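Local coordinates for protein concanavalin B (Canavalia ensiformis, PDB 6CAF) that may act as a carbohydrate-binding protein in the jack bean seed, being a chitinase-like member of glycosyl hydrolase family 18, at residues A[34-39]-A[56-61]. Sequence-based numbering, arbitrary orientation.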
loop_
_atom_site.group_PDB
_atom_site.type_symbol
_atom_site.label_atom_id
_atom_site.label_comp_id
_atom_site.label_asym_id
_atom_site.label_seq_id
_atom_site.Cartn_x
_atom_site.Cartn_y
_atom_site.Cartn_z
ATOM N N VAL A 34 4.621 -4.866 1.615
ATOM C CA VAL A 34 3.784 -6.039 1.482
ATOM C C VAL A 34 2.450 -5.809 2.165
ATOM O O VAL A 34 2.374 -5.115 3.186
ATOM C CB VAL A 34 4.491 -7.276 2.062
ATOM C CG1 VAL A 34 4.645 -7.194 3.574
ATOM C CG2 VAL A 34 3.824 -8.580 1.652
ATOM N N TYR A 35 1.411 -6.401 1.592
ATOM C CA TYR A 35 0.081 -6.413 2.178
ATOM C C TYR A 35 -0.084 -7.599 3.119
ATOM O O TYR A 35 0.220 -8.743 2.775
ATOM C CB TYR A 35 -0.981 -6.471 1.103
ATOM C CG TYR A 35 -1.107 -5.229 0.255
ATOM C CD1 TYR A 35 -0.274 -5.010 -0.831
ATOM C CD2 TYR A 35 -2.049 -4.274 0.541
ATOM C CE1 TYR A 35 -0.385 -3.886 -1.623
ATOM C CE2 TYR A 35 -2.177 -3.158 -0.255
ATOM C CZ TYR A 35 -1.369 -2.949 -1.321
ATOM O OH TYR A 35 -1.548 -1.810 -2.088
ATOM N N TRP A 36 -0.608 -7.295 4.299
ATOM C CA TRP A 36 -0.847 -8.267 5.350
ATOM C C TRP A 36 -2.212 -8.055 5.959
ATOM O O TRP A 36 -2.580 -6.928 6.241
ATOM C CB TRP A 36 0.232 -8.133 6.435
ATOM C CG TRP A 36 0.034 -9.083 7.571
ATOM C CD1 TRP A 36 0.561 -10.346 7.669
ATOM C CD2 TRP A 36 -0.801 -8.893 8.726
ATOM N NE1 TRP A 36 0.089 -10.951 8.815
ATOM C CE2 TRP A 36 -0.759 -10.082 9.464
ATOM C CE3 TRP A 36 -1.545 -7.827 9.228
ATOM C CZ2 TRP A 36 -1.456 -10.237 10.650
ATOM C CZ3 TRP A 36 -2.241 -7.985 10.379
ATOM C CH2 TRP A 36 -2.190 -9.166 11.088
ATOM N N GLY A 37 -2.956 -9.127 6.175
ATOM C CA GLY A 37 -4.226 -8.988 6.848
ATOM C C GLY A 37 -5.236 -10.091 6.713
ATOM O O GLY A 37 -6.369 -9.892 7.085
ATOM N N GLN A 38 -4.899 -11.228 6.323
ATOM C CA GLN A 38 -5.731 -12.418 6.129
ATOM C C GLN A 38 -5.092 -13.586 6.833
ATOM O O GLN A 38 -3.924 -13.542 7.184
ATOM C CB GLN A 38 -5.959 -12.719 4.651
ATOM C CG GLN A 38 -4.762 -13.074 3.821
ATOM C CD GLN A 38 -5.150 -13.348 2.363
ATOM O OE1 GLN A 38 -6.224 -12.922 1.901
ATOM N NE2 GLN A 38 -4.317 -14.110 1.665
ATOM N N ARG A 39 -5.906 -14.569 7.200
ATOM C CA ARG A 39 -5.391 -15.682 7.982
ATOM C C ARG A 39 -4.163 -16.343 7.361
ATOM O O ARG A 39 -3.170 -16.634 8.043
ATOM C CB ARG A 39 -6.498 -16.717 8.201
ATOM C CG ARG A 39 -6.047 -17.940 8.980
ATOM C CD ARG A 39 -7.175 -18.954 9.167
ATOM N NE ARG A 39 -8.042 -18.563 10.273
ATOM C CZ ARG A 39 -7.875 -18.952 11.534
ATOM N NH1 ARG A 39 -8.723 -18.533 12.463
ATOM N NH2 ARG A 39 -6.890 -19.785 11.869
ATOM N N VAL A 56 4.791 -2.512 5.809
ATOM C CA VAL A 56 3.704 -3.478 5.849
ATOM C C VAL A 56 2.398 -2.696 5.881
ATOM O O VAL A 56 2.200 -1.816 6.731
ATOM C CB VAL A 56 3.812 -4.406 7.075
ATOM C CG1 VAL A 56 2.635 -5.348 7.153
ATOM C CG2 VAL A 56 5.104 -5.176 7.024
ATOM N N PHE A 57 1.506 -3.036 4.963
ATOM C CA PHE A 57 0.161 -2.472 4.919
ATOM C C PHE A 57 -0.796 -3.410 5.653
ATOM O O PHE A 57 -1.037 -4.536 5.188
ATOM C CB PHE A 57 -0.365 -2.359 3.485
ATOM C CG PHE A 57 0.481 -1.565 2.542
ATOM C CD1 PHE A 57 0.735 -0.223 2.748
ATOM C CD2 PHE A 57 0.967 -2.156 1.395
ATOM C CE1 PHE A 57 1.454 0.493 1.821
ATOM C CE2 PHE A 57 1.662 -1.427 0.464
ATOM C CZ PHE A 57 1.936 -0.102 0.681
ATOM N N ILE A 58 -1.347 -2.983 6.791
ATOM C CA ILE A 58 -2.401 -3.738 7.464
ATOM C C ILE A 58 -3.690 -3.520 6.680
ATOM O O ILE A 58 -4.153 -2.370 6.533
ATOM C CB ILE A 58 -2.570 -3.320 8.932
ATOM C CG1 ILE A 58 -1.281 -3.640 9.709
ATOM C CG2 ILE A 58 -3.765 -3.997 9.532
ATOM C CD1 ILE A 58 -1.292 -3.210 11.145
ATOM N N SER A 59 -4.231 -4.620 6.155
ATOM C CA SER A 59 -5.189 -4.565 5.061
ATOM C C SER A 59 -6.444 -5.366 5.381
ATOM O O SER A 59 -6.336 -6.578 5.562
ATOM C CB SER A 59 -4.509 -5.138 3.824
ATOM O OG SER A 59 -3.307 -4.410 3.529
ATOM N N PHE A 60 -7.630 -4.774 5.468
ATOM C CA PHE A 60 -7.993 -3.419 5.109
ATOM C C PHE A 60 -9.060 -2.884 6.055
ATOM O O PHE A 60 -9.887 -3.646 6.545
ATOM C CB PHE A 60 -8.644 -3.375 3.720
ATOM C CG PHE A 60 -7.721 -3.766 2.589
ATOM C CD1 PHE A 60 -6.886 -2.837 2.009
ATOM C CD2 PHE A 60 -7.681 -5.062 2.134
ATOM C CE1 PHE A 60 -6.048 -3.177 0.983
ATOM C CE2 PHE A 60 -6.852 -5.412 1.092
ATOM C CZ PHE A 60 -6.026 -4.472 0.530
ATOM N N LEU A 61 -9.075 -1.561 6.227
ATOM C CA LEU A 61 -10.259 -0.859 6.751
ATOM C C LEU A 61 -11.166 -0.649 5.540
ATOM O O LEU A 61 -10.881 0.179 4.680
ATOM C CB LEU A 61 -9.868 0.455 7.393
ATOM C CG LEU A 61 -10.987 1.102 8.195
ATOM C CD1 LEU A 61 -11.114 0.458 9.563
ATOM C CD2 LEU A 61 -10.767 2.589 8.314
#
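Y35 and F57 both set CG beside the backbone N, opposite the carbonyl carbon (chi1 -69° and -57°), which lays one ring against the other; the two residues pair across the strands, side chains to the interior of the family 18 TIM barrel. Strands 31-36 and 55-64 are neighbouring parallel staves, joined as a beta-alpha-beta unit through helix 44-49. Inside, CD2 of F57 sits over the centre of the Y35 ring, 3.7 Å from its CZ, with the planes inclined at 44°. F57 also stacks on H152, while the Y35 hydroxyl hydrogen-bonds to H152 and E250. With an alanine here in place of Y35, CD2 of F57 would probably face a gap, and H152 and E250 would lose the hydroxyl they share. In the backbone ladder, F57 N to V34 O and W36 N to F57 O, each 2.9 Å, are nearly straight, whereas S59 N to W36 O, at 2.8 Å, is clearly bent. On the other side of the sheet, turned to helix 44-49, CB of W36 packs 3.7 Å from CG1 of V56, and the valines V34 and V56 lie side by side. Past the last bridge, G37 brings its CA against the carbonyl O of S59, where a side chain would collide. A cis peptide links S59 to F60, and CB of S59 rests over the face of the F60 ring. OG of S59 lies at the edge of the Y35 ring, 3.2 Å from CD2, and donates to F57 O at 2.8 Å from above the carbonyl plane, giving that oxygen a second donor besides W36 N.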